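Local coordinates for protein soluble KIT ligand (Mus musculus, PDB 2O27) that binds the receptor tyrosine kinase KIT as a non-covalent homodimer and brings two receptors together, activating them to regulate cell survival, proliferation and blood, germ, pigment and mast cell development, at residues A[23-35]-A[46-60]. Numbering follows the deposited sequence.
Sequences DYMITLNYVAGMD and MVIQLSLSLTTLLDK
Ser53 reaches out of its helix to the strand backbone: its OG donates to Thr27 O at 2.6 Å, in the carbonyl plane and on a lone pair. In this short-chain four-helix-bundle cytokine, strand 26-30, paired with strand 104-108, runs nearly antiparallel (160°) to helix residues 46-58, and a side chain as small as serine lets the two backbones come close. One turn earlier a water accepts from Asn29 N at 2.7 Å and donates to both Gln49 O and Gln49 OE1, bridging the strand N-H to the helix carbonyl and to the Gln49 side chain. Gln49 suits this site because its chain bends at chi2 (-46°), bringing OE1 back to take a second bond, from Asn29 ND2 at 3.1 Å; the two amide planes stand 61° apart, and Asn29 OD1 turns to Thr105.

Apolar side chains fill the inner side. Leu28 packs CD1 against Ser53 and Leu50, while the flexible Met46 lays CG against Val31 CB and sets its sulfur obliquely over the Tyr30 ring, a Met-aromatic contact. At the far end, Leu57 meets the Tyr24 ring in its plane, and the phenol continues to the dimer interface, where its OH bonds Asp23 of the second subunit. That aspartate of the second subunit also pairs with Lys60 in an intersubunit salt bridge, and Lys60 CG lies 3.5 Å from Tyr24 OH.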
# COMPACT_ATOMS: atom_id res chain seq x y z
N ASP A 23 -6.57 1.51 2.88
CA ASP A 23 -7.28 2.23 1.83
C ASP A 23 -6.70 2.03 0.43
O ASP A 23 -7.14 2.65 -0.53
CB ASP A 23 -7.41 3.72 2.16
CG ASP A 23 -6.06 4.40 2.42
OD1 ASP A 23 -5.05 3.72 2.68
OD2 ASP A 23 -6.02 5.66 2.37
N TYR A 24 -5.71 1.16 0.30
CA TYR A 24 -5.13 0.88 -1.01
C TYR A 24 -6.18 0.08 -1.80
O TYR A 24 -6.62 -0.95 -1.33
CB TYR A 24 -3.86 0.04 -0.86
CG TYR A 24 -3.14 -0.23 -2.15
CD1 TYR A 24 -2.69 0.83 -2.93
CD2 TYR A 24 -2.88 -1.53 -2.58
CE1 TYR A 24 -2.00 0.60 -4.11
CE2 TYR A 24 -2.18 -1.76 -3.77
CZ TYR A 24 -1.74 -0.69 -4.53
OH TYR A 24 -1.03 -0.88 -5.69
N MET A 25 -6.54 0.53 -3.00
CA MET A 25 -7.52 -0.15 -3.83
C MET A 25 -6.88 -1.16 -4.81
O MET A 25 -6.04 -0.81 -5.64
CB MET A 25 -8.37 0.86 -4.61
CG MET A 25 -9.31 1.73 -3.77
SD MET A 25 -10.17 0.87 -2.41
CE MET A 25 -11.58 0.18 -3.28
N ILE A 26 -7.28 -2.42 -4.69
CA ILE A 26 -6.73 -3.42 -5.58
C ILE A 26 -7.76 -3.75 -6.62
O ILE A 26 -8.85 -4.23 -6.30
CB ILE A 26 -6.33 -4.69 -4.83
CG1 ILE A 26 -5.24 -4.38 -3.80
CG2 ILE A 26 -5.88 -5.76 -5.84
CD1 ILE A 26 -5.02 -5.48 -2.82
N THR A 27 -7.40 -3.50 -7.87
CA THR A 27 -8.27 -3.74 -9.01
C THR A 27 -8.40 -5.21 -9.41
O THR A 27 -7.40 -5.89 -9.62
CB THR A 27 -7.79 -2.94 -10.24
OG1 THR A 27 -7.87 -1.54 -9.94
CG2 THR A 27 -8.67 -3.22 -11.45
N LEU A 28 -9.64 -5.66 -9.54
CA LEU A 28 -9.96 -7.04 -9.93
C LEU A 28 -11.19 -7.07 -10.86
O LEU A 28 -12.21 -6.41 -10.60
CB LEU A 28 -10.25 -7.85 -8.66
CG LEU A 28 -10.76 -9.29 -8.77
CD1 LEU A 28 -9.69 -10.22 -9.38
CD2 LEU A 28 -11.17 -9.77 -7.39
N ASN A 29 -11.08 -7.79 -11.97
CA ASN A 29 -12.19 -7.94 -12.89
C ASN A 29 -12.95 -9.09 -12.24
O ASN A 29 -12.59 -10.26 -12.37
CB ASN A 29 -11.69 -8.29 -14.29
CG ASN A 29 -10.76 -7.22 -14.84
OD1 ASN A 29 -11.03 -6.02 -14.71
ND2 ASN A 29 -9.67 -7.64 -15.44
N TYR A 30 -13.95 -8.71 -11.48
CA TYR A 30 -14.76 -9.61 -10.69
C TYR A 30 -15.74 -10.36 -11.57
O TYR A 30 -16.41 -9.76 -12.42
CB TYR A 30 -15.49 -8.78 -9.62
CG TYR A 30 -16.23 -9.59 -8.57
CD1 TYR A 30 -15.56 -10.17 -7.50
CD2 TYR A 30 -17.62 -9.76 -8.66
CE1 TYR A 30 -16.25 -10.90 -6.53
CE2 TYR A 30 -18.32 -10.48 -7.70
CZ TYR A 30 -17.63 -11.04 -6.64
OH TYR A 30 -18.32 -11.74 -5.69
N VAL A 31 -15.80 -11.68 -11.40
CA VAL A 31 -16.70 -12.53 -12.17
C VAL A 31 -18.03 -12.64 -11.41
O VAL A 31 -18.13 -13.34 -10.41
CB VAL A 31 -16.09 -13.95 -12.37
CG1 VAL A 31 -17.11 -14.88 -13.01
CG2 VAL A 31 -14.82 -13.86 -13.23
N ALA A 32 -19.04 -11.93 -11.90
CA ALA A 32 -20.37 -11.91 -11.28
C ALA A 32 -20.99 -13.27 -10.98
O ALA A 32 -20.93 -14.18 -11.79
CB ALA A 32 -21.32 -11.10 -12.15
N GLY A 33 -21.60 -13.39 -9.80
CA GLY A 33 -22.25 -14.63 -9.44
C GLY A 33 -21.34 -15.55 -8.67
O GLY A 33 -21.73 -16.63 -8.24
N MET A 34 -20.10 -15.11 -8.48
CA MET A 34 -19.15 -15.91 -7.75
C MET A 34 -19.66 -16.16 -6.34
O MET A 34 -19.31 -17.15 -5.71
CB MET A 34 -17.81 -15.20 -7.66
CG MET A 34 -16.91 -15.84 -6.64
SD MET A 34 -15.98 -14.64 -5.71
CE MET A 34 -14.75 -15.71 -4.99
N ASP A 35 -20.49 -15.26 -5.84
CA ASP A 35 -21.01 -15.43 -4.49
C ASP A 35 -22.25 -16.30 -4.37
O ASP A 35 -22.61 -16.72 -3.27
CB ASP A 35 -21.22 -14.06 -3.81
CG ASP A 35 -21.83 -13.02 -4.73
OD1 ASP A 35 -21.89 -11.84 -4.33
OD2 ASP A 35 -22.24 -13.37 -5.86
N MET A 46 -12.30 -16.87 -12.43
CA MET A 46 -11.84 -16.14 -11.26
C MET A 46 -10.36 -16.36 -10.94
O MET A 46 -9.67 -15.44 -10.50
CB MET A 46 -12.67 -16.50 -10.03
CG MET A 46 -13.81 -15.51 -9.75
SD MET A 46 -13.24 -13.79 -9.46
CE MET A 46 -12.10 -14.07 -8.16
N VAL A 47 -9.91 -17.59 -11.14
CA VAL A 47 -8.52 -17.92 -10.88
C VAL A 47 -7.67 -17.15 -11.91
O VAL A 47 -6.60 -16.65 -11.59
CB VAL A 47 -8.32 -19.45 -10.96
CG1 VAL A 47 -8.11 -19.91 -12.39
CG2 VAL A 47 -7.20 -19.86 -10.05
N ILE A 48 -8.18 -17.02 -13.13
CA ILE A 48 -7.44 -16.29 -14.15
C ILE A 48 -7.38 -14.81 -13.76
O ILE A 48 -6.33 -14.17 -13.87
CB ILE A 48 -8.10 -16.48 -15.56
CG1 ILE A 48 -7.74 -17.86 -16.11
CG2 ILE A 48 -7.64 -15.40 -16.52
CD1 ILE A 48 -8.46 -18.21 -17.47
N GLN A 49 -8.51 -14.26 -13.27
CA GLN A 49 -8.58 -12.86 -12.86
C GLN A 49 -7.68 -12.56 -11.64
O GLN A 49 -7.06 -11.51 -11.56
CB GLN A 49 -10.03 -12.47 -12.53
CG GLN A 49 -10.98 -12.43 -13.71
CD GLN A 49 -10.39 -11.70 -14.93
OE1 GLN A 49 -9.76 -10.65 -14.80
NE2 GLN A 49 -10.61 -12.26 -16.11
N LEU A 50 -7.60 -13.49 -10.70
CA LEU A 50 -6.78 -13.26 -9.54
C LEU A 50 -5.33 -13.20 -10.00
O LEU A 50 -4.57 -12.36 -9.54
CB LEU A 50 -6.98 -14.37 -8.51
CG LEU A 50 -8.34 -14.25 -7.81
CD1 LEU A 50 -8.66 -15.54 -7.01
CD2 LEU A 50 -8.32 -13.00 -6.91
N SER A 51 -4.97 -14.10 -10.91
CA SER A 51 -3.63 -14.18 -11.45
C SER A 51 -3.25 -12.81 -12.06
O SER A 51 -2.18 -12.29 -11.76
CB SER A 51 -3.57 -15.27 -12.52
OG SER A 51 -2.28 -15.38 -13.09
N LEU A 52 -4.12 -12.25 -12.89
CA LEU A 52 -3.86 -10.93 -13.47
C LEU A 52 -3.68 -9.87 -12.37
O LEU A 52 -2.71 -9.13 -12.39
CB LEU A 52 -5.01 -10.50 -14.39
CG LEU A 52 -5.35 -11.25 -15.70
CD1 LEU A 52 -6.32 -10.38 -16.51
CD2 LEU A 52 -4.09 -11.54 -16.51
N SER A 53 -4.62 -9.80 -11.41
CA SER A 53 -4.50 -8.81 -10.32
C SER A 53 -3.20 -8.97 -9.53
O SER A 53 -2.57 -7.99 -9.18
CB SER A 53 -5.69 -8.90 -9.36
OG SER A 53 -6.88 -8.39 -9.96
N LEU A 54 -2.80 -10.21 -9.25
CA LEU A 54 -1.58 -10.43 -8.49
C LEU A 54 -0.39 -9.95 -9.31
O LEU A 54 0.50 -9.30 -8.78
CB LEU A 54 -1.45 -11.92 -8.10
CG LEU A 54 -2.46 -12.36 -7.01
CD1 LEU A 54 -2.44 -13.91 -6.84
CD2 LEU A 54 -2.10 -11.69 -5.68
N THR A 55 -0.38 -10.22 -10.61
CA THR A 55 0.70 -9.76 -11.47
C THR A 55 0.85 -8.24 -11.33
O THR A 55 1.94 -7.73 -11.08
CB THR A 55 0.41 -10.10 -12.94
OG1 THR A 55 0.60 -11.50 -13.13
CG2 THR A 55 1.34 -9.33 -13.88
N THR A 56 -0.27 -7.53 -11.50
CA THR A 56 -0.29 -6.09 -11.39
C THR A 56 0.15 -5.63 -9.99
O THR A 56 0.94 -4.69 -9.86
CB THR A 56 -1.73 -5.57 -11.70
OG1 THR A 56 -1.98 -5.68 -13.12
CG2 THR A 56 -1.91 -4.13 -11.26
N LEU A 57 -0.35 -6.30 -8.95
CA LEU A 57 -0.00 -5.95 -7.56
C LEU A 57 1.50 -6.09 -7.30
O LEU A 57 2.12 -5.20 -6.71
CB LEU A 57 -0.75 -6.85 -6.56
CG LEU A 57 -1.45 -6.31 -5.31
CD1 LEU A 57 -1.23 -7.33 -4.17
CD2 LEU A 57 -0.97 -4.92 -4.89
N LEU A 58 2.07 -7.23 -7.70
CA LEU A 58 3.49 -7.52 -7.50
C LEU A 58 4.42 -6.42 -8.04
O LEU A 58 5.39 -6.04 -7.39
CB LEU A 58 3.87 -8.85 -8.15
CG LEU A 58 5.33 -9.26 -7.87
CD1 LEU A 58 5.49 -9.60 -6.40
CD2 LEU A 58 5.72 -10.46 -8.75
N ASP A 59 4.11 -5.94 -9.22
CA ASP A 59 4.91 -4.91 -9.87
C ASP A 59 4.90 -3.59 -9.08
O ASP A 59 5.58 -2.63 -9.44
CB ASP A 59 4.37 -4.71 -11.29
CG ASP A 59 5.00 -3.52 -11.99
OD1 ASP A 59 4.31 -2.50 -12.17
OD2 ASP A 59 6.18 -3.61 -12.37
N LYS A 60 4.14 -3.55 -7.99
CA LYS A 60 4.09 -2.33 -7.21
C LYS A 60 5.08 -2.35 -6.05
O LYS A 60 5.22 -1.36 -5.36
CB LYS A 60 2.67 -2.07 -6.70
CG LYS A 60 1.78 -1.36 -7.73
CD LYS A 60 1.51 -2.19 -8.96
CE LYS A 60 1.12 -1.34 -10.19
NZ LYS A 60 0.07 -0.36 -9.87
O HOH W 1 -1.67 -2.55 -8.18
O HOH W 2 -8.73 -9.15 -12.37